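Histidine acid phosphatase (Bifidobacterium longum subsp. infantis, PDB 6RXE) probably hydrolyses phosphate monoesters, removing phosphate from inositol hexakisphosphate and related inositol phosphates and from 2,3-bisphosphoglycerate. Local coordinates at residues A[8-13]-A[310-315]; A[46-51]-A[440-445]; A[141-146]-A[397-402]. All coordinates share one frame; numbering follows the deposited sequence.

Interaction 1 of 3, residues A[8-13]-A[310-315]; sequences RYYSSK and NLYIIA. With IHS (D-myo-inositol-hexasulphate), chain C.
Tyr10 and Lys13, on a loop near the N-terminus, pack against Tyr312 and Ile313 in a buried loop-on-helix contact that brings a lysine to one side of the ligand pocket in this branch-2 histidine phosphatase fold. The loop lies along helix 301-315, and Ile313 carries the middle of the contact. Its CG2 methyl points into the bend of the loop, 3.8 Å from Tyr10 CA, and meets the Tyr10 ring at its edge. With chi1 near 62°, Ile313 CG1 is placed between the backbone N and the carbonyl carbon, which brings CD1 to 3.5 Å from Lys13 CD. A beta-branched isoleucine suits this place because one arm, CG2, packs on Tyr9 and Tyr10 while the other ends on the Lys13 stem. At the outer end, the edge of Tyr10 is turned toward the face of Tyr312 in an offset T-shaped pair, with the planes at 60°. The Tyr312 hydroxyl donates to Arg8 O over 3.0 Å, in the carbonyl plane and on a lone pair, while its oxygen sits over one face of the Arg8 guanidinium, too poorly angled to accept a bond from NE or NH1. Lys13 suits the inner end because its aliphatic stem covers Ile313 and Ile314 while its charge reaches the inositol hexasulfate. Lys13 NZ donates to O43 of the ligand at 2.7 Å; its distance to O23 of the same sulfate is too short to be trusted in detail. Replacing Lys13 by an alanine would probably leave that sulfate without this cationic partner and open a gap beside Ile313 CD1. A water accepts from Lys13 NZ and lies by Asn310 OD1, whose amide nitrogen is held by Met306. Within the loop, Lys13 NZ is steadied by a further hydrogen bond of 3.0 Å to Ser12 OG.

Interaction 2 of 3, residues A[46-51]-A[440-445]; sequences GSRGLS and TPMAAN. With IHS (D-myo-inositol-hexasulphate), chain C.
Met442 lies against Gly46, Ser47 and Arg48: its CB and CG rest on Ser47 OG, and the bend at chi2 then takes Met442 SD to 3.9 Å from Gly46 O and CE to 4.2 Å from Arg48 CG. The methyl also sits over one face of the Arg48 guanidinium, offset toward its rim, with Ser51 CB above the opposite face. A flexible, unbranched thioether fits such an uneven surface of backbone and arginine stem. Ser47 turns its hydroxyl to Asp317 and Gln107, so toward Met442 CB it offers van der Waals contact alone. Residues 44-48 read Arg-His-Gly-Ser-Arg, the RHGxR signature of histidine phosphatases, and the type II turn from Pro441 to Ala444 packs beside it. Ala443, third in that turn, has a positive phi, and its methyl rests 4.1 Å from Gly46 CA; the backbones come close here, with the CA atoms of Gly46 and Ala443 4.2 Å apart.

Arg48 leaves its backbone with CG between N and the carbonyl carbon (chi1 59°), then runs extended to NE, which carries the guanidinium to the inositol hexasulfate. Arg48 NE donates to O34, a sulfate oxygen near the guanidinium plane, at 2.7 Å, and Arg48 NH1 reaches O42 of another sulfate at 2.9 Å. The remaining arm, Arg48 NH2, is tied back to Gly49 O over 2.8 Å, the acceptor being almost in the guanidinium plane, which should restrain the group from turning. Ser51 OG adds a bond of 2.6 Å to O32, on the same sulfate as O42.

Interaction 3 of 3, residues A[141-146]-A[397-402]; sequences ARATES and FAHAET. With IHS (D-myo-inositol-hexasulphate), chain C.
Arg142 NE comes up at the edge of the His399 ring, and both residues turn N-H groups toward one sulfate oxygen, O44 of the inositol hexasulfate. Arg142 NE and NH1 fork onto O44 at 2.9 and 2.8 Å, with the oxygen near the guanidinium plane, and His399 ND1 reaches O44 at 3.1 Å in the plane of the imidazole, the bond fairly straight at 164°. Three donors thus grip a single oxygen, while the other ring nitrogen, NE2, is bonded to Ser138 OG, which probably fixes the orientation of the ring. Arg142 is suited by its length: from a chi1 of 55° its chain runs extended out of the helix to the ligand, and NH2 is held by Gly98 O.

His399, Ala400 and Glu401 form the His-Ala-Glu sequence found in MINPP1-type members of the family. His399 is the N-cap of helix 400-410, and the next amide, Ala400 N, donates to O24 of the same sulfate at 2.8 Å, so the positive end of the helix dipole probably adds to the hold on this anion.

Away from the ligand the segments pack closely: Phe397 CB lies against the carbonyl oxygen of Ala143, 3.4 Å from Ala143 O. A methyl suits a place where helix and strand come this close, Ala143 CB being 3.6 Å from Phe397 O. The phenylalanine ring stretches on past Ser146, with Phe397 CD2 4.2 Å from Ser146 CB, while Ser146 OG donates back to Arg142 O and accepts from Gly46 N.

Phe397 also meets the rings of Phe150 and His108. Helix 141-157, which follows strand 132-137, thereby lies against strand 391-398, itself paired in parallel with 132-137 and with 35-44.

Overall arrangement
The six segments come in the order 8-13, 46-51, 141-146, 310-315, 397-402 and 440-445. Interaction 3 is therefore nested inside the loop closed by interaction 2, while interaction 1 crosses both. All three converge on the inositol hexasulfate. The centres of interactions 2 and 3 are about 8 Å apart, joined by a probable hydrogen bond from Gly46 N to Ser146 OG. Interactions 1 and 2 have centres about 11 Å apart; interactions 1 and 3, about 18 Å. Ile314 touches the loop 46-51, linking helix 301-315 to the sheet-end loops. Strands 35-44 and 391-398, neighbours in the central sheet, both lead into the pocket, so residues remote in sequence together form a cationic site for a highly charged inositol ligand.

Interaction 1 of 3, residues A[8-13]-A[310-315]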
loop_
_atom_site.group_PDB
_atom_site.type_symbol
_atom_site.label_atom_id
_atom_site.label_comp_id
_atom_site.label_asym_id
_atom_site.label_seq_id
_atom_site.Cartn_x
_atom_site.Cartn_y
_atom_site.Cartn_z
ATOM N N ARG A 8 -5.820 17.177 0.110
ATOM C CA ARG A 8 -6.956 16.594 -0.596
ATOM C C ARG A 8 -7.477 15.346 0.102
ATOM O O ARG A 8 -8.559 14.857 -0.249
ATOM C CB ARG A 8 -6.602 16.219 -2.057
ATOM C CG ARG A 8 -6.960 17.336 -3.092
ATOM C CD ARG A 8 -8.466 17.349 -3.425
ATOM N NE ARG A 8 -9.274 18.141 -2.494
ATOM C CZ ARG A 8 -10.568 18.393 -2.646
ATOM N NH1 ARG A 8 -11.226 17.930 -3.712
ATOM N NH2 ARG A 8 -11.198 19.098 -1.716
ATOM N N TYR A 9 -6.706 14.803 1.046
ATOM C CA TYR A 9 -7.096 13.688 1.907
ATOM C C TYR A 9 -7.408 12.426 1.099
ATOM O O TYR A 9 -8.508 11.876 1.150
ATOM C CB TYR A 9 -8.274 14.081 2.804
ATOM C CG TYR A 9 -8.164 15.462 3.427
ATOM C CD1 TYR A 9 -7.253 15.720 4.448
ATOM C CD2 TYR A 9 -8.996 16.499 3.015
ATOM C CE1 TYR A 9 -7.162 16.982 5.026
ATOM C CE2 TYR A 9 -8.912 17.761 3.589
ATOM C CZ TYR A 9 -7.995 17.996 4.592
ATOM O OH TYR A 9 -7.913 19.249 5.163
ATOM N N TYR A 10 -6.399 11.960 0.366
ATOM C CA TYR A 10 -6.503 10.726 -0.399
ATOM C C TYR A 10 -6.095 9.491 0.398
ATOM O O TYR A 10 -6.241 8.371 -0.112
ATOM C CB TYR A 10 -5.651 10.816 -1.669
ATOM C CG TYR A 10 -6.123 11.869 -2.648
ATOM C CD1 TYR A 10 -7.470 12.138 -2.800
ATOM C CD2 TYR A 10 -5.227 12.575 -3.440
ATOM C CE1 TYR A 10 -7.911 13.089 -3.693
ATOM C CE2 TYR A 10 -5.670 13.534 -4.344
ATOM C CZ TYR A 10 -7.018 13.781 -4.464
ATOM O OH TYR A 10 -7.503 14.719 -5.349
ATOM N N SER A 11 -5.594 9.663 1.626
ATOM C CA SER A 11 -5.208 8.543 2.479
ATOM C C SER A 11 -4.249 7.608 1.741
ATOM O O SER A 11 -3.406 8.064 0.959
ATOM C CB SER A 11 -6.450 7.787 2.964
ATOM O OG SER A 11 -6.106 6.687 3.793
ATOM N N SER A 12 -4.389 6.296 1.951
ATOM C CA SER A 12 -3.519 5.312 1.308
ATOM C C SER A 12 -3.745 5.192 -0.195
ATOM O O SER A 12 -3.070 4.380 -0.837
ATOM C CB SER A 12 -3.696 3.941 1.968
ATOM O OG SER A 12 -5.066 3.653 2.195
ATOM N N LYS A 13 -4.669 5.952 -0.785
ATOM C CA LYS A 13 -4.788 6.007 -2.235
ATOM C C LYS A 13 -4.134 7.257 -2.812
ATOM O O LYS A 13 -4.331 7.565 -3.991
ATOM C CB LYS A 13 -6.257 5.908 -2.660
ATOM C CG LYS A 13 -6.795 4.477 -2.606
ATOM C CD LYS A 13 -7.038 4.076 -1.145
ATOM C CE LYS A 13 -7.353 2.623 -0.960
ATOM N NZ LYS A 13 -7.095 2.241 0.465
ATOM N N ASN A 310 -14.208 6.249 -0.701
ATOM C CA ASN A 310 -13.227 5.389 -1.355
ATOM C C ASN A 310 -13.256 5.570 -2.865
ATOM O O ASN A 310 -12.213 5.511 -3.527
ATOM C CB ASN A 310 -13.479 3.929 -0.992
ATOM C CG ASN A 310 -12.590 3.458 0.128
ATOM O OD1 ASN A 310 -11.387 3.292 -0.058
ATOM N ND2 ASN A 310 -13.170 3.258 1.304
ATOM N N LEU A 311 -14.442 5.789 -3.428
ATOM C CA LEU A 311 -14.503 6.079 -4.859
ATOM C C LEU A 311 -13.867 7.431 -5.167
ATOM O O LEU A 311 -13.116 7.572 -6.147
ATOM C CB LEU A 311 -15.946 6.034 -5.356
ATOM C CG LEU A 311 -16.627 4.664 -5.323
ATOM C CD1 LEU A 311 -17.996 4.745 -5.970
ATOM C CD2 LEU A 311 -15.770 3.628 -6.016
ATOM N N TYR A 312 -14.143 8.429 -4.323
ATOM C CA TYR A 312 -13.523 9.737 -4.500
ATOM C C TYR A 312 -12.001 9.632 -4.482
ATOM O O TYR A 312 -11.321 10.264 -5.300
ATOM C CB TYR A 312 -14.044 10.703 -3.429
ATOM C CG TYR A 312 -13.174 11.901 -3.114
ATOM C CD1 TYR A 312 -12.953 12.895 -4.057
ATOM C CD2 TYR A 312 -12.620 12.065 -1.848
ATOM C CE1 TYR A 312 -12.165 14.000 -3.764
ATOM C CE2 TYR A 312 -11.835 13.170 -1.543
ATOM C CZ TYR A 312 -11.613 14.133 -2.505
ATOM O OH TYR A 312 -10.831 15.230 -2.211
ATOM N N ILE A 313 -11.445 8.810 -3.587
ATOM C CA ILE A 313 -9.985 8.750 -3.484
ATOM C C ILE A 313 -9.372 7.874 -4.570
ATOM O O ILE A 313 -8.266 8.164 -5.042
ATOM C CB ILE A 313 -9.523 8.306 -2.085
ATOM C CG1 ILE A 313 -10.001 6.897 -1.745
ATOM C CG2 ILE A 313 -9.954 9.318 -1.031
ATOM C CD1 ILE A 313 -9.534 6.428 -0.386
ATOM N N ILE A 314 -10.053 6.804 -4.997
ATOM C CA ILE A 314 -9.472 5.986 -6.056
ATOM C C ILE A 314 -9.492 6.737 -7.378
ATOM O O ILE A 314 -8.652 6.480 -8.250
ATOM C CB ILE A 314 -10.184 4.624 -6.177
ATOM C CG1 ILE A 314 -9.304 3.640 -6.949
ATOM C CG2 ILE A 314 -11.529 4.773 -6.886
ATOM C CD1 ILE A 314 -8.005 3.317 -6.250
ATOM N N ALA A 315 -10.434 7.674 -7.553
ATOM C CA ALA A 315 -10.442 8.466 -8.781
ATOM C C ALA A 315 -9.139 9.240 -8.967
ATOM O O ALA A 315 -8.734 9.508 -10.105
ATOM C CB ALA A 315 -11.638 9.421 -8.786
HETATM C C1 IHS C . -7.464 -4.367 0.883
HETATM O O1 IHS C . -8.854 -4.593 1.064
HETATM S S1 IHS C . -9.356 -4.541 2.488
HETATM C C2 IHS C . -7.274 -2.956 0.395
HETATM O O2 IHS C . -8.803 -3.352 3.191
HETATM S S2 IHS C . -9.114 -1.722 -0.885
HETATM C C3 IHS C . -5.783 -2.675 0.167
HETATM O O3 IHS C . -10.850 -4.544 2.514
HETATM S S3 IHS C . -5.289 -0.277 0.638
HETATM C C4 IHS C . -5.128 -3.675 -0.774
HETATM O O4 IHS C . -9.039 -5.839 3.230
HETATM S S4 IHS C . -2.954 -3.005 -1.995
HETATM C C5 IHS C . -5.430 -5.123 -0.400
HETATM S S5 IHS C . -3.924 -7.031 -1.173
HETATM C C6 IHS C . -6.899 -5.377 -0.124
HETATM S S6 IHS C . -7.946 -7.608 -0.367
HETATM O O12 IHS C . -8.004 -2.798 -0.814
HETATM O O13 IHS C . -5.620 -1.380 -0.355
HETATM O O14 IHS C . -3.671 -3.477 -0.720
HETATM O O15 IHS C . -5.016 -5.984 -1.485
HETATM O O16 IHS C . -7.034 -6.677 0.375
HETATM O O22 IHS C . -9.806 -1.507 0.432
HETATM O O23 IHS C . -6.515 0.095 1.471
HETATM O O24 IHS C . -1.645 -2.343 -1.604
HETATM O O25 IHS C . -4.510 -8.247 -0.512
HETATM O O26 IHS C . -7.325 -8.067 -1.660
HETATM O O32 IHS C . -10.118 -2.097 -1.965
HETATM O O33 IHS C . -4.127 -0.661 1.527
HETATM O O34 IHS C . -3.799 -2.068 -2.826
HETATM O O35 IHS C . -2.822 -6.440 -0.364
HETATM O O36 IHS C . -9.306 -6.982 -0.616
HETATM O O42 IHS C . -8.532 -0.351 -1.128
HETATM O O43 IHS C . -4.738 0.945 -0.102
HETATM O O44 IHS C . -2.748 -4.137 -2.957
HETATM O O45 IHS C . -3.387 -7.611 -2.433
HETATM O O46 IHS C . -8.318 -8.783 0.508
HETATM O O HOH W 1 -9.651 1.664 1.177
#

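Interaction 2 of 3, residues A[46-51]-A[440-445]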
loop_
_atom_site.group_PDB
_atom_site.type_symbol
_atom_site.label_atom_id
_atom_site.label_comp_id
_atom_site.label_asym_id
_atom_site.label_seq_id
_atom_site.Cartn_x
_atom_site.Cartn_y
_atom_site.Cartn_z
ATOM N N GLY A 46 2.318 0.652 -7.969
ATOM C CA GLY A 46 1.886 1.995 -8.301
ATOM C C GLY A 46 0.368 2.108 -8.341
ATOM O O GLY A 46 -0.370 1.159 -8.069
ATOM N N SER A 47 -0.095 3.310 -8.701
ATOM C CA SER A 47 -1.527 3.601 -8.750
ATOM C C SER A 47 -2.289 2.511 -9.491
ATOM O O SER A 47 -1.839 2.003 -10.523
ATOM C CB SER A 47 -1.778 4.953 -9.422
ATOM O OG SER A 47 -1.358 6.027 -8.597
ATOM N N ARG A 48 -3.448 2.151 -8.945
ATOM C CA ARG A 48 -4.287 1.076 -9.447
ATOM C C ARG A 48 -5.732 1.545 -9.482
ATOM O O ARG A 48 -6.095 2.567 -8.892
ATOM C CB ARG A 48 -4.191 -0.176 -8.563
ATOM C CG ARG A 48 -4.592 0.075 -7.104
ATOM C CD ARG A 48 -4.984 -1.222 -6.398
ATOM N NE ARG A 48 -5.165 -1.042 -4.958
ATOM C CZ ARG A 48 -6.273 -0.565 -4.394
ATOM N NH1 ARG A 48 -6.343 -0.438 -3.075
ATOM N NH2 ARG A 48 -7.307 -0.210 -5.145
ATOM N N GLY A 49 -6.570 0.769 -10.157
ATOM C CA GLY A 49 -8.000 0.942 -10.047
ATOM C C GLY A 49 -8.506 0.339 -8.753
ATOM O O GLY A 49 -7.742 -0.035 -7.860
ATOM N N LEU A 50 -9.828 0.252 -8.652
ATOM C CA LEU A 50 -10.429 -0.494 -7.557
ATOM C C LEU A 50 -9.877 -1.918 -7.531
ATOM O O LEU A 50 -9.637 -2.524 -8.578
ATOM C CB LEU A 50 -11.947 -0.517 -7.713
ATOM C CG LEU A 50 -12.678 0.806 -7.484
ATOM C CD1 LEU A 50 -14.136 0.652 -7.858
ATOM C CD2 LEU A 50 -12.540 1.258 -6.033
ATOM N N SER A 51 -9.659 -2.451 -6.323
ATOM C CA SER A 51 -9.108 -3.798 -6.218
ATOM C C SER A 51 -10.144 -4.881 -6.496
ATOM O O SER A 51 -9.765 -5.991 -6.885
ATOM C CB SER A 51 -8.476 -4.021 -4.840
ATOM O OG SER A 51 -9.412 -3.822 -3.803
ATOM N N THR A 440 2.147 4.947 3.367
ATOM C CA THR A 440 1.962 3.969 2.291
ATOM C C THR A 440 1.167 4.544 1.117
ATOM O O THR A 440 0.123 4.012 0.732
ATOM C CB THR A 440 1.303 2.704 2.847
ATOM O OG1 THR A 440 1.123 1.744 1.798
ATOM C CG2 THR A 440 -0.042 3.015 3.521
ATOM N N PRO A 441 1.665 5.605 0.477
ATOM C CA PRO A 441 1.045 6.046 -0.779
ATOM C C PRO A 441 1.252 4.999 -1.860
ATOM O O PRO A 441 2.021 4.047 -1.704
ATOM C CB PRO A 441 1.786 7.343 -1.117
ATOM C CG PRO A 441 3.133 7.153 -0.498
ATOM C CD PRO A 441 2.860 6.409 0.796
ATOM N N MET A 442 0.543 5.177 -2.974
ATOM C CA MET A 442 0.833 4.365 -4.143
ATOM C C MET A 442 2.308 4.513 -4.500
ATOM O O MET A 442 2.867 5.613 -4.448
ATOM C CB MET A 442 -0.060 4.776 -5.319
ATOM C CG MET A 442 -1.565 4.603 -5.055
ATOM S SD MET A 442 -2.111 2.879 -5.052
ATOM C CE MET A 442 -3.733 3.029 -4.294
ATOM N N ALA A 443 2.951 3.384 -4.799
ATOM C CA ALA A 443 4.375 3.300 -5.120
ATOM C C ALA A 443 5.285 3.639 -3.940
ATOM O O ALA A 443 6.482 3.864 -4.138
ATOM C CB ALA A 443 4.735 4.183 -6.324
ATOM N N ALA A 444 4.758 3.680 -2.712
ATOM C CA ALA A 444 5.609 3.819 -1.533
ATOM C C ALA A 444 6.745 2.804 -1.570
ATOM O O ALA A 444 6.538 1.629 -1.892
ATOM C CB ALA A 444 4.786 3.634 -0.254
ATOM N N ASN A 445 7.957 3.260 -1.258
ATOM C CA ASN A 445 9.123 2.397 -1.400
ATOM C C ASN A 445 10.192 2.723 -0.364
ATOM O O ASN A 445 10.386 3.881 0.014
ATOM C CB ASN A 445 9.711 2.484 -2.819
ATOM C CG ASN A 445 10.273 3.850 -3.151
ATOM O OD1 ASN A 445 11.459 4.121 -2.960
ATOM N ND2 ASN A 445 9.411 4.727 -3.658
HETATM C C1 IHS C . -7.464 -4.367 0.883
HETATM O O1 IHS C . -8.854 -4.593 1.064
HETATM S S1 IHS C . -9.356 -4.541 2.488
HETATM C C2 IHS C . -7.274 -2.956 0.395
HETATM O O2 IHS C . -8.803 -3.352 3.191
HETATM S S2 IHS C . -9.114 -1.722 -0.885
HETATM C C3 IHS C . -5.783 -2.675 0.167
HETATM O O3 IHS C . -10.850 -4.544 2.514
HETATM S S3 IHS C . -5.289 -0.277 0.638
HETATM C C4 IHS C . -5.128 -3.675 -0.774
HETATM O O4 IHS C . -9.039 -5.839 3.230
HETATM S S4 IHS C . -2.954 -3.005 -1.995
HETATM C C5 IHS C . -5.430 -5.123 -0.400
HETATM S S5 IHS C . -3.924 -7.031 -1.173
HETATM C C6 IHS C . -6.899 -5.377 -0.124
HETATM S S6 IHS C . -7.946 -7.608 -0.367
HETATM O O12 IHS C . -8.004 -2.798 -0.814
HETATM O O13 IHS C . -5.620 -1.380 -0.355
HETATM O O14 IHS C . -3.671 -3.477 -0.720
HETATM O O15 IHS C . -5.016 -5.984 -1.485
HETATM O O16 IHS C . -7.034 -6.677 0.375
HETATM O O22 IHS C . -9.806 -1.507 0.432
HETATM O O23 IHS C . -6.515 0.095 1.471
HETATM O O24 IHS C . -1.645 -2.343 -1.604
HETATM O O25 IHS C . -4.510 -8.247 -0.512
HETATM O O26 IHS C . -7.325 -8.067 -1.660
HETATM O O32 IHS C . -10.118 -2.097 -1.965
HETATM O O33 IHS C . -4.127 -0.661 1.527
HETATM O O34 IHS C . -3.799 -2.068 -2.826
HETATM O O35 IHS C . -2.822 -6.440 -0.364
HETATM O O36 IHS C . -9.306 -6.982 -0.616
HETATM O O42 IHS C . -8.532 -0.351 -1.128
HETATM O O43 IHS C . -4.738 0.945 -0.102
HETATM O O44 IHS C . -2.748 -4.137 -2.957
HETATM O O45 IHS C . -3.387 -7.611 -2.433
HETATM O O46 IHS C . -8.318 -8.783 0.508
#

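Interaction 3 of 3, residues A[141-146]-A[397-402]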
loop_
_atom_site.group_PDB
_atom_site.type_symbol
_atom_site.label_atom_id
_atom_site.label_comp_id
_atom_site.label_asym_id
_atom_site.label_seq_id
_atom_site.Cartn_x
_atom_site.Cartn_y
_atom_site.Cartn_z
ATOM N N ALA A 141 -0.825 -9.249 -9.819
ATOM C CA ALA A 141 -0.570 -8.666 -11.132
ATOM C C ALA A 141 -0.110 -7.219 -11.030
ATOM O O ALA A 141 0.822 -6.815 -11.733
ATOM C CB ALA A 141 -1.821 -8.765 -12.004
ATOM N N ARG A 142 -0.751 -6.413 -10.177
ATOM C CA ARG A 142 -0.359 -5.008 -10.111
ATOM C C ARG A 142 1.065 -4.846 -9.585
ATOM O O ARG A 142 1.787 -3.941 -10.025
ATOM C CB ARG A 142 -1.353 -4.203 -9.266
ATOM C CG ARG A 142 -1.611 -4.699 -7.842
ATOM C CD ARG A 142 -2.548 -3.723 -7.133
ATOM N NE ARG A 142 -3.106 -4.233 -5.881
ATOM C CZ ARG A 142 -4.146 -5.054 -5.811
ATOM N NH1 ARG A 142 -4.595 -5.472 -4.632
ATOM N NH2 ARG A 142 -4.730 -5.475 -6.926
ATOM N N ALA A 143 1.502 -5.724 -8.679
ATOM C CA ALA A 143 2.883 -5.655 -8.209
ATOM C C ALA A 143 3.860 -6.003 -9.329
ATOM O O ALA A 143 4.837 -5.281 -9.568
ATOM C CB ALA A 143 3.074 -6.585 -7.007
ATOM N N THR A 144 3.602 -7.104 -10.037
ATOM C CA THR A 144 4.467 -7.497 -11.145
ATOM C C THR A 144 4.496 -6.429 -12.237
ATOM O O THR A 144 5.552 -6.149 -12.817
ATOM C CB THR A 144 4.003 -8.839 -11.709
ATOM O OG1 THR A 144 4.013 -9.815 -10.663
ATOM C CG2 THR A 144 4.918 -9.301 -12.828
ATOM N N GLU A 145 3.349 -5.812 -12.523
ATOM C CA GLU A 145 3.296 -4.756 -13.531
ATOM C C GLU A 145 4.104 -3.537 -13.098
ATOM O O GLU A 145 4.808 -2.921 -13.915
ATOM C CB GLU A 145 1.845 -4.356 -13.785
ATOM C CG GLU A 145 1.059 -5.324 -14.638
ATOM C CD GLU A 145 -0.413 -4.963 -14.701
ATOM O OE1 GLU A 145 -1.023 -4.681 -13.644
ATOM O OE2 GLU A 145 -0.944 -4.916 -15.828
ATOM N N SER A 146 3.992 -3.159 -11.819
ATOM C CA SER A 146 4.833 -2.095 -11.291
ATOM C C SER A 146 6.299 -2.416 -11.513
ATOM O O SER A 146 7.076 -1.559 -11.959
ATOM C CB SER A 146 4.548 -1.897 -9.802
ATOM O OG SER A 146 3.210 -1.477 -9.598
ATOM N N PHE A 397 8.574 -5.882 -5.271
ATOM C CA PHE A 397 7.337 -5.163 -5.536
ATOM C C PHE A 397 6.186 -5.879 -4.846
ATOM O O PHE A 397 5.997 -7.089 -5.028
ATOM C CB PHE A 397 7.123 -5.028 -7.048
ATOM C CG PHE A 397 8.229 -4.266 -7.725
ATOM C CD1 PHE A 397 9.391 -4.908 -8.124
ATOM C CD2 PHE A 397 8.134 -2.893 -7.900
ATOM C CE1 PHE A 397 10.425 -4.202 -8.710
ATOM C CE2 PHE A 397 9.160 -2.183 -8.492
ATOM C CZ PHE A 397 10.306 -2.834 -8.898
ATOM N N ALA A 398 5.435 -5.129 -4.036
ATOM C CA ALA A 398 4.450 -5.691 -3.122
ATOM C C ALA A 398 3.295 -4.724 -2.872
ATOM O O ALA A 398 2.748 -4.149 -3.819
ATOM C CB ALA A 398 5.113 -6.078 -1.797
ATOM N N HIS A 399 2.922 -4.530 -1.605
ATOM C CA HIS A 399 1.603 -4.006 -1.279
ATOM C C HIS A 399 1.664 -3.053 -0.093
ATOM O O HIS A 399 2.658 -2.980 0.634
ATOM C CB HIS A 399 0.634 -5.154 -0.971
ATOM C CG HIS A 399 0.539 -6.164 -2.071
ATOM N ND1 HIS A 399 -0.379 -6.065 -3.092
ATOM C CD2 HIS A 399 1.278 -7.269 -2.334
ATOM C CE1 HIS A 399 -0.218 -7.075 -3.926
ATOM N NE2 HIS A 399 0.782 -7.820 -3.490
ATOM N N ALA A 400 0.563 -2.319 0.094
ATOM C CA ALA A 400 0.398 -1.519 1.303
ATOM C C ALA A 400 0.395 -2.402 2.543
ATOM O O ALA A 400 0.908 -2.008 3.599
ATOM C CB ALA A 400 -0.895 -0.708 1.225
ATOM N N GLU A 401 -0.188 -3.601 2.431
ATOM C CA GLU A 401 -0.157 -4.566 3.524
ATOM C C GLU A 401 1.251 -5.058 3.816
ATOM O O GLU A 401 1.477 -5.652 4.876
ATOM C CB GLU A 401 -1.037 -5.777 3.212
ATOM C CG GLU A 401 -2.343 -5.482 2.503
ATOM C CD GLU A 401 -3.310 -4.693 3.344
ATOM O OE1 GLU A 401 -3.175 -4.738 4.582
ATOM O OE2 GLU A 401 -4.219 -4.051 2.772
ATOM N N THR A 402 2.187 -4.865 2.883
ATOM C CA THR A 402 3.598 -5.148 3.119
ATOM C C THR A 402 4.302 -3.952 3.747
ATOM O O THR A 402 5.095 -4.117 4.684
ATOM C CB THR A 402 4.295 -5.528 1.802
ATOM O OG1 THR A 402 3.415 -6.307 0.982
ATOM C CG2 THR A 402 5.564 -6.330 2.064
HETATM C C1 IHS C . -7.464 -4.367 0.883
HETATM O O1 IHS C . -8.854 -4.593 1.064
HETATM S S1 IHS C . -9.356 -4.541 2.488
HETATM C C2 IHS C . -7.274 -2.956 0.395
HETATM O O2 IHS C . -8.803 -3.352 3.191
HETATM S S2 IHS C . -9.114 -1.722 -0.885
HETATM C C3 IHS C . -5.783 -2.675 0.167
HETATM O O3 IHS C . -10.850 -4.544 2.514
HETATM S S3 IHS C . -5.289 -0.277 0.638
HETATM C C4 IHS C . -5.128 -3.675 -0.774
HETATM O O4 IHS C . -9.039 -5.839 3.230
HETATM S S4 IHS C . -2.954 -3.005 -1.995
HETATM C C5 IHS C . -5.430 -5.123 -0.400
HETATM S S5 IHS C . -3.924 -7.031 -1.173
HETATM C C6 IHS C . -6.899 -5.377 -0.124
HETATM S S6 IHS C . -7.946 -7.608 -0.367
HETATM O O12 IHS C . -8.004 -2.798 -0.814
HETATM O O13 IHS C . -5.620 -1.380 -0.355
HETATM O O14 IHS C . -3.671 -3.477 -0.720
HETATM O O15 IHS C . -5.016 -5.984 -1.485
HETATM O O16 IHS C . -7.034 -6.677 0.375
HETATM O O22 IHS C . -9.806 -1.507 0.432
HETATM O O23 IHS C . -6.515 0.095 1.471
HETATM O O24 IHS C . -1.645 -2.343 -1.604
HETATM O O25 IHS C . -4.510 -8.247 -0.512
HETATM O O26 IHS C . -7.325 -8.067 -1.660
HETATM O O32 IHS C . -10.118 -2.097 -1.965
HETATM O O33 IHS C . -4.127 -0.661 1.527
HETATM O O34 IHS C . -3.799 -2.068 -2.826
HETATM O O35 IHS C . -2.822 -6.440 -0.364
HETATM O O36 IHS C . -9.306 -6.982 -0.616
HETATM O O42 IHS C . -8.532 -0.351 -1.128
HETATM O O43 IHS C . -4.738 0.945 -0.102
HETATM O O44 IHS C . -2.748 -4.137 -2.957
HETATM O O45 IHS C . -3.387 -7.611 -2.433
HETATM O O46 IHS C . -8.318 -8.783 0.508
#